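Local coordinates for protein 433aa long hypothetical phosphoribosylglycinamide formyl transferase (Pyrococcus horikoshii, PDB 2DWC) that is an ATP-grasp family protein with a Rossmann-like N-terminal domain and a PurT-type C-terminal domain, modelled as a two-chain assembly with bound adenosine-5'-diphosphate, at residues A14-Q20 against L41-V45; A35-Q39 against Q58-R62; D241-Q247 against A343-K349; K351-P357 against K378-V383. All coordinates share one frame; numbering follows the deposited sequence.

Contact 1 (A14-Q20 against L41-V45)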
loop_
_atom_site.group_PDB
_atom_site.type_symbol
_atom_site.label_atom_id
_atom_site.label_comp_id
_atom_site.label_asym_id
_atom_site.label_seq_id
_atom_site.Cartn_x
_atom_site.Cartn_y
_atom_site.Cartn_z
ATOM N N ALA B 14 15.802 -3.769 -6.918
ATOM C CA ALA B 14 16.142 -2.335 -6.912
ATOM C C ALA B 14 17.437 -2.099 -6.130
ATOM O O ALA B 14 17.721 -2.771 -5.107
ATOM C CB ALA B 14 14.995 -1.545 -6.208
ATOM N N THR B 15 18.180 -1.081 -6.589
ATOM C CA THR B 15 19.443 -0.626 -6.036
ATOM C C THR B 15 20.654 -1.533 -6.383
ATOM O O THR B 15 21.776 -1.171 -6.069
ATOM C CB THR B 15 19.448 -0.359 -4.486
ATOM O OG1 THR B 15 19.605 -1.580 -3.729
ATOM C CG2 THR B 15 18.178 0.391 -4.060
ATOM N N THR B 16 20.412 -2.655 -7.065
ATOM C CA THR B 16 21.489 -3.560 -7.464
ATOM C C THR B 16 21.497 -3.598 -8.974
ATOM O O THR B 16 20.610 -3.046 -9.623
ATOM C CB THR B 16 21.294 -5.035 -6.947
ATOM O OG1 THR B 16 20.282 -5.708 -7.729
ATOM C CG2 THR B 16 20.865 -5.018 -5.482
ATOM N N ASP B 17 22.500 -4.253 -9.547
ATOM C CA ASP B 17 22.529 -4.289 -11.004
ATOM C C ASP B 17 21.472 -5.208 -11.629
ATOM O O ASP B 17 21.342 -5.224 -12.849
ATOM C CB ASP B 17 23.924 -4.662 -11.523
ATOM C CG ASP B 17 24.231 -6.146 -11.310
ATOM O OD1 ASP B 17 24.384 -6.858 -12.304
ATOM O OD2 ASP B 17 24.301 -6.595 -10.163
ATOM N N SER B 18 20.692 -5.954 -10.846
ATOM C CA SER B 18 19.651 -6.778 -11.509
ATOM C C SER B 18 18.308 -6.016 -11.571
ATOM O O SER B 18 17.300 -6.491 -12.094
ATOM C CB SER B 18 19.426 -8.104 -10.763
ATOM O OG SER B 18 18.915 -7.886 -9.452
ATOM N N ALA B 19 18.288 -4.788 -11.082
ATOM C CA ALA B 19 17.039 -4.048 -11.050
ATOM C C ALA B 19 16.310 -3.737 -12.340
ATOM O O ALA B 19 16.957 -3.467 -13.375
ATOM C CB ALA B 19 17.285 -2.673 -10.356
ATOM N N GLN B 20 14.966 -3.765 -12.266
ATOM C CA GLN B 20 14.135 -3.232 -13.347
ATOM C C GLN B 20 13.915 -1.776 -12.841
ATOM O O GLN B 20 14.040 -1.519 -11.646
ATOM C CB GLN B 20 12.797 -3.916 -13.442
ATOM C CG GLN B 20 12.899 -5.080 -14.442
ATOM C CD GLN B 20 13.755 -6.185 -13.843
ATOM O OE1 GLN B 20 13.550 -6.547 -12.697
ATOM N NE2 GLN B 20 14.737 -6.676 -14.599
ATOM N N LEU B 41 7.393 -4.442 -5.039
ATOM C CA LEU B 41 7.860 -5.527 -5.907
ATOM C C LEU B 41 9.395 -5.432 -6.082
ATOM O O LEU B 41 9.976 -6.143 -6.899
ATOM C CB LEU B 41 7.183 -5.424 -7.268
ATOM C CG LEU B 41 5.690 -5.710 -7.296
ATOM C CD1 LEU B 41 5.135 -5.507 -8.690
ATOM C CD2 LEU B 41 5.481 -7.163 -6.878
ATOM N N GLY B 42 10.056 -4.561 -5.307
ATOM C CA GLY B 42 11.487 -4.425 -5.454
ATOM C C GLY B 42 11.921 -3.808 -6.785
ATOM O O GLY B 42 13.043 -4.059 -7.238
ATOM N N VAL B 43 11.045 -3.013 -7.399
ATOM C CA VAL B 43 11.345 -2.355 -8.670
ATOM C C VAL B 43 11.878 -0.941 -8.381
ATOM O O VAL B 43 11.339 -0.227 -7.528
ATOM C CB VAL B 43 10.103 -2.294 -9.558
ATOM C CG1 VAL B 43 10.373 -1.420 -10.820
ATOM C CG2 VAL B 43 9.776 -3.773 -10.032
ATOM N N GLU B 44 12.937 -0.560 -9.099
ATOM C CA GLU B 44 13.579 0.726 -8.862
ATOM C C GLU B 44 12.736 1.838 -9.474
ATOM O O GLU B 44 12.272 1.722 -10.600
ATOM C CB GLU B 44 14.984 0.698 -9.481
ATOM C CG GLU B 44 15.871 1.901 -9.028
ATOM C CD GLU B 44 17.371 1.631 -9.182
ATOM O OE1 GLU B 44 18.095 2.568 -9.591
ATOM O OE2 GLU B 44 17.832 0.502 -8.870
ATOM N N VAL B 45 12.587 2.949 -8.753
ATOM C CA VAL B 45 11.743 4.063 -9.219
ATOM C C VAL B 45 12.484 5.387 -9.305
ATOM O O VAL B 45 13.121 5.794 -8.332
ATOM C CB VAL B 45 10.573 4.327 -8.216
ATOM C CG1 VAL B 45 9.643 5.441 -8.742
ATOM C CG2 VAL B 45 9.763 3.044 -8.045
HETATM O O HOH W 1 13.575 -4.739 -9.967
#
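Glu44, on strand 44-49, reaches into the bend of the loop 14-20, and the loop closes round it. Its CB is wedged between the two limbs of that bend, 3.2 Å from Gln20 O and 4.0 Å from Ala14 CB. With CG anti to the backbone N (chi1 -168°) and the rest of the chain extended, the carboxylate is carried along the inside of the loop. There CD lies beside the backbone of Thr15, and OE2 takes the Thr15 N-H at 2.8 Å, from above the carboxylate plane, while the methyl of Ala19 packs against the same oxygen at 3.5 Å. The other oxygen, OE1, forms a salt bridge with Arg62, so the acid is held from two directions and is probably ionised. Strand 44-49 is an inner strand of the parallel, Rossmann-like sheet of the preATP-grasp domain, and helix 29-40 before it ends in a Schellman motif whose C-prime residue is Gly42, at positive phi. The Gly42 carbonyl accepts Ala14 N at 2.8 Å and a water that in turn accepts from Gln20 N. Glu44 N donates to Gln20 O (2.9 Å), and Val43 CG1 rests 3.8 Å from this carbonyl oxygen. A type I turn from Thr16 to Ala19 reverses the loop, with an ST turn inside it in which Thr16 OG1, also hydrogen-bonded to Thr13 O, accepts from Ser18 N (3.2 Å). The outer side of the turn meets the second subunit, where Asp17 forms a salt bridge with Arg416 of that chain.

Contact 2 (A35-Q39 against Q58-R62)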
loop_
_atom_site.group_PDB
_atom_site.type_symbol
_atom_site.label_atom_id
_atom_site.label_comp_id
_atom_site.label_asym_id
_atom_site.label_seq_id
_atom_site.Cartn_x
_atom_site.Cartn_y
_atom_site.Cartn_z
ATOM N N ALA B 35 4.540 4.290 -7.532
ATOM C CA ALA B 35 5.842 4.097 -6.916
ATOM C C ALA B 35 5.762 3.141 -5.738
ATOM O O ALA B 35 6.688 2.352 -5.495
ATOM C CB ALA B 35 6.428 5.482 -6.456
ATOM N N ILE B 36 4.690 3.248 -4.961
ATOM C CA ILE B 36 4.530 2.352 -3.805
ATOM C C ILE B 36 4.382 0.897 -4.264
ATOM O O ILE B 36 4.989 -0.007 -3.681
ATOM C CB ILE B 36 3.301 2.827 -2.950
ATOM C CG1 ILE B 36 3.722 4.037 -2.126
ATOM C CG2 ILE B 36 2.887 1.732 -1.945
ATOM C CD1 ILE B 36 2.558 4.725 -1.444
ATOM N N GLU B 37 3.598 0.634 -5.305
ATOM C CA GLU B 37 3.544 -0.794 -5.741
ATOM C C GLU B 37 4.885 -1.249 -6.303
ATOM O O GLU B 37 5.332 -2.397 -6.071
ATOM C CB GLU B 37 2.478 -0.973 -6.798
ATOM C CG GLU B 37 2.361 -2.457 -7.244
ATOM C CD GLU B 37 1.921 -3.416 -6.108
ATOM O OE1 GLU B 37 1.278 -2.989 -5.090
ATOM O OE2 GLU B 37 2.204 -4.616 -6.272
ATOM N N ALA B 38 5.558 -0.347 -7.007
ATOM C CA ALA B 38 6.896 -0.725 -7.539
ATOM C C ALA B 38 7.825 -1.078 -6.374
ATOM O O ALA B 38 8.517 -2.091 -6.388
ATOM C CB ALA B 38 7.480 0.443 -8.349
ATOM N N GLN B 39 7.860 -0.228 -5.343
ATOM C CA GLN B 39 8.691 -0.557 -4.168
ATOM C C GLN B 39 8.288 -1.874 -3.563
ATOM O O GLN B 39 9.129 -2.635 -3.107
ATOM C CB GLN B 39 8.579 0.504 -3.079
ATOM C CG GLN B 39 9.261 1.813 -3.530
ATOM C CD GLN B 39 10.749 1.855 -3.195
ATOM O OE1 GLN B 39 11.392 0.838 -2.971
ATOM N NE2 GLN B 39 11.300 3.062 -3.151
ATOM N N GLN B 58 9.041 11.407 -2.961
ATOM C CA GLN B 58 9.317 11.063 -1.555
ATOM C C GLN B 58 9.448 9.548 -1.351
ATOM O O GLN B 58 10.229 9.082 -0.523
ATOM C CB GLN B 58 8.202 11.632 -0.645
ATOM C CG GLN B 58 8.296 13.199 -0.594
ATOM C CD GLN B 58 7.214 13.790 0.260
ATOM O OE1 GLN B 58 6.901 13.257 1.314
ATOM N NE2 GLN B 58 6.630 14.899 -0.188
ATOM N N VAL B 59 8.706 8.796 -2.162
ATOM C CA VAL B 59 8.706 7.327 -2.073
ATOM C C VAL B 59 9.719 6.682 -3.043
ATOM O O VAL B 59 10.197 5.590 -2.799
ATOM C CB VAL B 59 7.293 6.779 -2.386
ATOM C CG1 VAL B 59 7.344 5.263 -2.677
ATOM C CG2 VAL B 59 6.385 7.033 -1.129
ATOM N N ALA B 60 10.091 7.421 -4.073
ATOM C CA ALA B 60 11.019 6.928 -5.079
ATOM C C ALA B 60 12.451 6.772 -4.585
ATOM O O ALA B 60 12.873 7.350 -3.576
ATOM C CB ALA B 60 10.994 7.884 -6.281
ATOM N N HIS B 61 13.208 5.971 -5.305
ATOM C CA HIS B 61 14.624 5.814 -4.979
ATOM C C HIS B 61 15.416 7.093 -5.340
ATOM O O HIS B 61 16.336 7.483 -4.611
ATOM C CB HIS B 61 15.207 4.660 -5.792
ATOM C CG HIS B 61 14.675 3.329 -5.369
ATOM N ND1 HIS B 61 13.612 2.723 -6.000
ATOM C CD2 HIS B 61 15.052 2.489 -4.361
ATOM C CE1 HIS B 61 13.343 1.572 -5.402
ATOM N NE2 HIS B 61 14.198 1.407 -4.405
ATOM N N ARG B 62 15.077 7.744 -6.455
ATOM C CA ARG B 62 15.815 8.961 -6.864
ATOM C C ARG B 62 14.847 9.879 -7.594
ATOM O O ARG B 62 13.825 9.412 -8.118
ATOM C CB ARG B 62 16.905 8.615 -7.913
ATOM C CG ARG B 62 18.310 8.264 -7.498
ATOM C CD ARG B 62 19.219 8.222 -8.804
ATOM N NE ARG B 62 18.836 7.247 -9.857
ATOM C CZ ARG B 62 18.625 5.960 -9.607
ATOM N NH1 ARG B 62 18.753 5.492 -8.372
ATOM N NH2 ARG B 62 18.283 5.122 -10.578
#
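Val59, in the weakly bonded helix 55-59, packs on helix 29-40 within the Rossmann-like preATP-grasp domain, where both helices flank the parallel sheet. Its CG1, anti to the backbone N (chi1 165°), touches both Ala35 CB and Ile36 CG1, 3.9 Å from each, and the Ile36 side chain crosses it at about a right angle. The Val59 carbonyl then receives Gln39 NE2 at 2.8 Å, the donor lying nearly along the C=O axis. A sharp bend at chi2 (-88°) brings the Gln39 amide to this oxygen; the same amide nitrogen also has a weak bond to Gln58 O of the second subunit. Ala60 turns its methyl away from the helix, toward Val45 and Ala47 of strand 44-49. His61 comes back to the contact with its ring, which lies under the Gln39 amide with the two planes 39° apart. The ring nitrogens are engaged elsewhere, ND1 with Val45 N and NE2 with Gln58 OE1 of the second subunit, which fixes the ring's rotation. Over one face of that ring, offset toward the rim, Gln39 NE2 sits 3.4 Å from His61 CE1.

Contact 3 (D241-Q247 against A343-K349)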
loop_
_atom_site.group_PDB
_atom_site.type_symbol
_atom_site.label_atom_id
_atom_site.label_comp_id
_atom_site.label_asym_id
_atom_site.label_seq_id
_atom_site.Cartn_x
_atom_site.Cartn_y
_atom_site.Cartn_z
ATOM N N ASP B 241 -12.962 19.513 -11.957
ATOM C CA ASP B 241 -12.242 18.705 -10.980
ATOM C C ASP B 241 -13.162 17.677 -10.317
ATOM O O ASP B 241 -14.291 17.985 -9.887
ATOM C CB ASP B 241 -11.578 19.599 -9.923
ATOM C CG ASP B 241 -10.643 18.818 -8.985
ATOM O OD1 ASP B 241 -11.144 18.131 -8.053
ATOM O OD2 ASP B 241 -9.401 18.892 -9.185
ATOM N N TYR B 242 -12.698 16.433 -10.265
ATOM C CA TYR B 242 -13.521 15.409 -9.659
ATOM C C TYR B 242 -13.503 15.694 -8.153
ATOM O O TYR B 242 -12.545 16.264 -7.598
ATOM C CB TYR B 242 -13.015 14.001 -10.054
ATOM C CG TYR B 242 -12.404 13.186 -8.937
ATOM C CD1 TYR B 242 -13.182 12.319 -8.159
ATOM C CD2 TYR B 242 -11.055 13.318 -8.631
ATOM C CE1 TYR B 242 -12.614 11.607 -7.105
ATOM C CE2 TYR B 242 -10.491 12.623 -7.575
ATOM C CZ TYR B 242 -11.273 11.769 -6.818
ATOM O OH TYR B 242 -10.715 11.106 -5.758
ATOM N N HIS B 243 -14.609 15.361 -7.513
ATOM C CA HIS B 243 -14.779 15.619 -6.098
ATOM C C HIS B 243 -14.964 14.311 -5.345
ATOM O O HIS B 243 -14.548 14.194 -4.201
ATOM C CB HIS B 243 -16.021 16.510 -5.888
ATOM C CG HIS B 243 -15.802 17.622 -4.906
ATOM N ND1 HIS B 243 -16.636 17.847 -3.828
ATOM C CD2 HIS B 243 -14.807 18.541 -4.808
ATOM C CE1 HIS B 243 -16.162 18.849 -3.106
ATOM N NE2 HIS B 243 -15.053 19.287 -3.679
ATOM N N ALA B 244 -15.621 13.343 -5.983
ATOM C CA ALA B 244 -15.896 12.041 -5.357
ATOM C C ALA B 244 -16.019 10.973 -6.431
ATOM O O ALA B 244 -16.428 11.291 -7.550
ATOM C CB ALA B 244 -17.234 12.100 -4.563
ATOM N N SER B 245 -15.668 9.729 -6.111
ATOM C CA SER B 245 -15.819 8.621 -7.061
ATOM C C SER B 245 -16.174 7.386 -6.272
ATOM O O SER B 245 -16.010 7.347 -5.036
ATOM C CB SER B 245 -14.532 8.375 -7.867
ATOM O OG SER B 245 -13.481 8.002 -6.972
ATOM N N TRP B 246 -16.679 6.354 -6.950
ATOM C CA TRP B 246 -17.068 5.187 -6.195
ATOM C C TRP B 246 -17.122 4.012 -7.127
ATOM O O TRP B 246 -17.215 4.183 -8.346
ATOM C CB TRP B 246 -18.473 5.394 -5.530
ATOM C CG TRP B 246 -19.570 5.822 -6.524
ATOM C CD1 TRP B 246 -20.408 5.007 -7.268
ATOM C CD2 TRP B 246 -19.864 7.161 -6.905
ATOM N NE1 TRP B 246 -21.204 5.800 -8.106
ATOM C CE2 TRP B 246 -20.878 7.117 -7.890
ATOM C CE3 TRP B 246 -19.368 8.415 -6.502
ATOM C CZ2 TRP B 246 -21.400 8.284 -8.481
ATOM C CZ3 TRP B 246 -19.889 9.573 -7.084
ATOM C CH2 TRP B 246 -20.900 9.495 -8.071
ATOM N N GLN B 247 -17.072 2.814 -6.552
ATOM C CA GLN B 247 -17.142 1.596 -7.377
ATOM C C GLN B 247 -17.983 0.603 -6.597
ATOM O O GLN B 247 -17.798 0.448 -5.409
ATOM C CB GLN B 247 -15.743 0.998 -7.595
ATOM C CG GLN B 247 -15.682 -0.071 -8.712
ATOM C CD GLN B 247 -14.297 -0.706 -8.835
ATOM O OE1 GLN B 247 -13.691 -1.077 -7.814
ATOM N NE2 GLN B 247 -13.808 -0.878 -10.072
ATOM N N ALA B 343 -16.630 0.723 -2.648
ATOM C CA ALA B 343 -15.909 1.780 -1.911
ATOM C C ALA B 343 -16.087 3.109 -2.588
ATOM O O ALA B 343 -16.666 3.204 -3.662
ATOM C CB ALA B 343 -14.375 1.414 -1.792
ATOM N N ALA B 344 -15.609 4.158 -1.945
ATOM C CA ALA B 344 -15.739 5.492 -2.501
ATOM C C ALA B 344 -14.625 6.365 -1.981
ATOM O O ALA B 344 -13.996 6.046 -0.966
ATOM C CB ALA B 344 -17.087 6.114 -2.045
ATOM N N THR B 345 -14.418 7.488 -2.658
ATOM C CA THR B 345 -13.424 8.480 -2.238
ATOM C C THR B 345 -14.073 9.851 -2.240
ATOM O O THR B 345 -15.113 10.062 -2.871
ATOM C CB THR B 345 -12.228 8.600 -3.208
ATOM O OG1 THR B 345 -12.674 9.212 -4.433
ATOM C CG2 THR B 345 -11.602 7.250 -3.484
ATOM N N HIS B 346 -13.491 10.776 -1.486
ATOM C CA HIS B 346 -13.906 12.162 -1.536
ATOM C C HIS B 346 -12.603 12.963 -1.383
ATOM O O HIS B 346 -11.776 12.661 -0.511
ATOM C CB HIS B 346 -14.894 12.513 -0.421
ATOM C CG HIS B 346 -15.562 13.835 -0.645
ATOM N ND1 HIS B 346 -14.894 15.037 -0.513
ATOM C CD2 HIS B 346 -16.807 14.141 -1.097
ATOM C CE1 HIS B 346 -15.695 16.026 -0.879
ATOM N NE2 HIS B 346 -16.857 15.510 -1.241
ATOM N N VAL B 347 -12.395 13.942 -2.255
ATOM C CA VAL B 347 -11.167 14.735 -2.179
ATOM C C VAL B 347 -11.074 15.620 -0.953
ATOM O O VAL B 347 -12.079 15.939 -0.308
ATOM C CB VAL B 347 -11.017 15.635 -3.449
ATOM C CG1 VAL B 347 -11.092 14.754 -4.698
ATOM C CG2 VAL B 347 -12.121 16.715 -3.481
ATOM N N ILE B 348 -9.826 15.961 -0.609
ATOM C CA ILE B 348 -9.515 16.883 0.487
ATOM C C ILE B 348 -8.747 17.961 -0.271
ATOM O O ILE B 348 -7.598 17.753 -0.703
ATOM C CB ILE B 348 -8.629 16.217 1.555
ATOM C CG1 ILE B 348 -9.420 15.061 2.235
ATOM C CG2 ILE B 348 -8.242 17.250 2.594
ATOM C CD1 ILE B 348 -8.542 14.183 3.148
ATOM N N LYS B 349 -9.405 19.104 -0.483
ATOM C CA LYS B 349 -8.797 20.183 -1.277
ATOM C C LYS B 349 -8.482 21.411 -0.465
ATOM O O LYS B 349 -9.215 21.745 0.458
ATOM C CB LYS B 349 -9.719 20.602 -2.428
ATOM C CG LYS B 349 -10.205 19.469 -3.302
ATOM C CD LYS B 349 -10.578 19.972 -4.694
ATOM C CE LYS B 349 -11.410 21.252 -4.618
ATOM N NZ LYS B 349 -11.493 21.900 -5.962
#
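Five main-chain hydrogen bonds zip strand 241-247 to strand 343-349, antiparallel at 172°. Ser245 faces Thr345 and Gln247 faces Ala343 as hydrogen-bonded pairs; Thr345 N to Ser245 O measures 2.9 Å, whereas its companion, Ser245 N to Thr345 O, is weak. On the face of the sheet that carries Thr345, its OG1 hydrogen-bonds the Tyr242 hydroxyl (3.0 Å), coming in at the edge of the ring. Val347 CG1 lies over the face of this ring in a CH-pi contact, 4.0 Å from its centroid. On the face that carries His346, the edge of its ring is turned toward the face of His243 in an offset edge-to-face pair, planes 73° apart, and the His243 carbonyl oxygen sits above the centre of the His346 ring. His346 ND1 gives its hydrogen to Val347 O in the carbonyl plane, on a lone pair (3.0 Å).

Further out, Tyr236 of strand 225-238 holds His243 ND1, the Thr299 carbonyl bonds Ser245 OG, and Arg386 forms a salt bridge with Asp241, whose side chain is poorly ordered. The pairing joins the ATP-grasp part of the mixed sheet to its PurT C-terminal part, with strand 386-393 on the far side of 343-349 and helix 397-409 against Ala344 and His346. Since ND1 of His346 is the donor to Val347 O, that nitrogen carries a proton, and this bond and the carbonyl oxygen over the ring together hold the buried ring in place.

Contact 4 (K351-P357 against K378-V383). With SO4 (sulfate ion), chain F.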
loop_
_atom_site.group_PDB
_atom_site.type_symbol
_atom_site.label_atom_id
_atom_site.label_comp_id
_atom_site.label_asym_id
_atom_site.label_seq_id
_atom_site.Cartn_x
_atom_site.Cartn_y
_atom_site.Cartn_z
ATOM N N LYS B 351 -8.239 25.259 0.507
ATOM C CA LYS B 351 -9.048 26.454 0.292
ATOM C C LYS B 351 -8.132 27.660 0.488
ATOM O O LYS B 351 -8.565 28.805 0.387
ATOM C CB LYS B 351 -10.194 26.509 1.292
ATOM C CG LYS B 351 -11.335 25.581 0.977
ATOM C CD LYS B 351 -11.976 25.961 -0.347
ATOM C CE LYS B 351 -13.389 25.382 -0.454
ATOM N NZ LYS B 351 -14.119 25.839 -1.681
ATOM N N VAL B 352 -6.864 27.387 0.787
ATOM C CA VAL B 352 -5.882 28.438 0.967
ATOM C C VAL B 352 -4.554 28.027 0.352
ATOM O O VAL B 352 -4.392 26.898 -0.088
ATOM C CB VAL B 352 -5.681 28.772 2.454
ATOM C CG1 VAL B 352 -7.008 29.198 3.063
ATOM C CG2 VAL B 352 -5.103 27.575 3.186
ATOM N N SER B 353 -3.617 28.953 0.281
ATOM C CA SER B 353 -2.323 28.638 -0.296
ATOM C C SER B 353 -1.264 28.772 0.796
ATOM O O SER B 353 -1.550 29.270 1.911
ATOM C CB SER B 353 -2.014 29.608 -1.440
ATOM O OG SER B 353 -1.740 30.900 -0.918
ATOM N N GLY B 354 -0.052 28.310 0.480
ATOM C CA GLY B 354 1.044 28.426 1.407
ATOM C C GLY B 354 1.852 27.159 1.586
ATOM O O GLY B 354 1.451 26.071 1.173
ATOM N N TYR B 355 2.998 27.315 2.225
ATOM C CA TYR B 355 3.890 26.191 2.472
ATOM C C TYR B 355 3.565 25.440 3.745
ATOM O O TYR B 355 2.867 25.963 4.629
ATOM C CB TYR B 355 5.316 26.728 2.559
ATOM C CG TYR B 355 6.306 25.919 1.801
ATOM C CD1 TYR B 355 7.065 24.933 2.441
ATOM C CD2 TYR B 355 6.469 26.104 0.433
ATOM C CE1 TYR B 355 7.965 24.159 1.723
ATOM C CE2 TYR B 355 7.365 25.317 -0.307
ATOM C CZ TYR B 355 8.107 24.356 0.340
ATOM O OH TYR B 355 9.019 23.595 -0.336
ATOM N N SER B 356 4.059 24.197 3.823
ATOM C CA SER B 356 3.923 23.349 5.031
ATOM C C SER B 356 2.474 23.121 5.471
ATOM O O SER B 356 2.095 23.470 6.595
ATOM C CB SER B 356 4.712 23.981 6.214
ATOM O OG SER B 356 6.050 24.340 5.786
ATOM N N PRO B 357 1.666 22.490 4.613
ATOM C CA PRO B 357 0.259 22.267 5.007
ATOM C C PRO B 357 0.110 21.415 6.254
ATOM O O PRO B 357 1.006 20.580 6.585
ATOM C CB PRO B 357 -0.349 21.559 3.777
ATOM C CG PRO B 357 0.572 22.032 2.601
ATOM C CD PRO B 357 1.951 21.978 3.253
ATOM N N LYS B 378 2.221 16.883 -0.396
ATOM C CA LYS B 378 2.608 18.045 -1.218
ATOM C C LYS B 378 3.124 19.119 -0.265
ATOM O O LYS B 378 2.458 19.497 0.661
ATOM C CB LYS B 378 1.412 18.561 -2.027
ATOM C CG LYS B 378 1.003 17.526 -3.069
ATOM C CD LYS B 378 -0.251 17.966 -3.857
ATOM C CE LYS B 378 -0.618 16.809 -4.811
ATOM N NZ LYS B 378 -1.756 17.207 -5.741
ATOM N N PRO B 379 4.318 19.650 -0.549
ATOM C CA PRO B 379 4.911 20.658 0.337
ATOM C C PRO B 379 4.295 22.021 0.359
ATOM O O PRO B 379 4.542 22.793 1.293
ATOM C CB PRO B 379 6.403 20.714 -0.077
ATOM C CG PRO B 379 6.476 20.030 -1.399
ATOM C CD PRO B 379 5.195 19.258 -1.657
ATOM N N GLU B 380 3.501 22.315 -0.644
ATOM C CA GLU B 380 2.869 23.634 -0.692
ATOM C C GLU B 380 1.443 23.493 -1.192
ATOM O O GLU B 380 1.142 22.631 -2.017
ATOM C CB GLU B 380 3.659 24.539 -1.655
ATOM C CG GLU B 380 2.895 25.817 -1.984
ATOM C CD GLU B 380 3.741 26.904 -2.632
ATOM O OE1 GLU B 380 3.207 28.008 -2.857
ATOM O OE2 GLU B 380 4.922 26.661 -2.910
ATOM N N ALA B 381 0.571 24.362 -0.714
ATOM C CA ALA B 381 -0.812 24.331 -1.165
ATOM C C ALA B 381 -1.132 25.553 -2.003
ATOM O O ALA B 381 -0.526 26.619 -1.855
ATOM C CB ALA B 381 -1.738 24.322 0.031
ATOM N N TYR B 382 -2.049 25.379 -2.930
ATOM C CA TYR B 382 -2.543 26.554 -3.665
ATOM C C TYR B 382 -4.069 26.363 -3.633
ATOM O O TYR B 382 -4.563 25.233 -3.429
ATOM C CB TYR B 382 -1.951 26.656 -5.077
ATOM C CG TYR B 382 -2.284 25.530 -6.014
ATOM C CD1 TYR B 382 -3.597 25.320 -6.439
ATOM C CD2 TYR B 382 -1.289 24.674 -6.488
ATOM C CE1 TYR B 382 -3.917 24.279 -7.311
ATOM C CE2 TYR B 382 -1.600 23.630 -7.370
ATOM C CZ TYR B 382 -2.920 23.439 -7.772
ATOM O OH TYR B 382 -3.269 22.396 -8.613
ATOM N N VAL B 383 -4.834 27.442 -3.797
ATOM C CA VAL B 383 -6.289 27.305 -3.729
ATOM C C VAL B 383 -6.767 26.325 -4.785
ATOM O O VAL B 383 -6.463 26.463 -5.968
ATOM C CB VAL B 383 -7.002 28.669 -3.916
ATOM C CG1 VAL B 383 -8.532 28.450 -3.984
ATOM C CG2 VAL B 383 -6.658 29.577 -2.732
HETATM S S SO4 F . -0.706 19.576 -8.690
HETATM O O1 SO4 F . -1.249 20.954 -8.929
HETATM O O2 SO4 F . -1.283 18.649 -9.719
HETATM O O3 SO4 F . 0.790 19.607 -8.804
HETATM O O4 SO4 F . -1.091 19.132 -7.310
#
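A short antiparallel two-stranded ribbon in the PurT C-terminal region, strand 354-355 against strand 380-381, forms this contact, with a sulfate ion, likely picked up from the crystallisation solution, bound beside it. Gly354 and Ala381 are its hydrogen-bonded pair: Ala381 N donates almost straight to Gly354 O (2.7 Å, 174°), and Gly354 N returns the bond to Ala381 O from above the carbonyl plane. The backbone of Gly354 is extended, with a positive phi (133°). The next bond along joins Ser356 N to Pro379 O at 2.9 Å. That carbonyl oxygen also lies over the centre of one face of the Tyr355 ring, 3.5 Å from CD1, so one acceptor meets both a backbone N-H and an aromatic face. Glu380, its chain extended, brings OE2 to the ring's edge at CD2 (3.7 Å), with carboxylate and ring planes 55° apart, and Pro379 CB touches the phenol end. Beyond the bend at Ser356, Pro357 CG leans on Ala381 CB. Ser356 OG is hydrogen-bonded to Asp17 of the second subunit, so this end of the ribbon lies at the subunit interface. At the other end Val383 CG2 packs against Lys351 O. The sulfate is gripped by Lys378 and Tyr382, joined by Arg385; Lys378 NZ also forms a salt bridge with Glu29. An extended chain carries Lys378 NZ to sulfate O4 at 2.6 Å, and the bond of the Tyr382 hydroxyl to O1, in the plane of its ring, is short, at 2.5 Å.

Contacts 2 and 3 are buried, whereas contacts 1 and 4 are only partly so, contact 4 having the more exposed residues. Contacts 1 and 2 share the Rossmann-like domain: helix 29-40, strand 44-49 and helix 55-59 follow one another, their segments alternate along the chain, and Val45 packs on Ala38 between them. Contacts 3 and 4 adjoin in sequence, yet one is a long pairing inside a large mixed sheet and the other a brief ribbon carrying an anion. Loop 14-20 relies on backbone and carboxylate bonds, the helix pair on aliphatic packing and one amide. Contacts 1, 2 and 4 meet the second subunit; contact 3 does not.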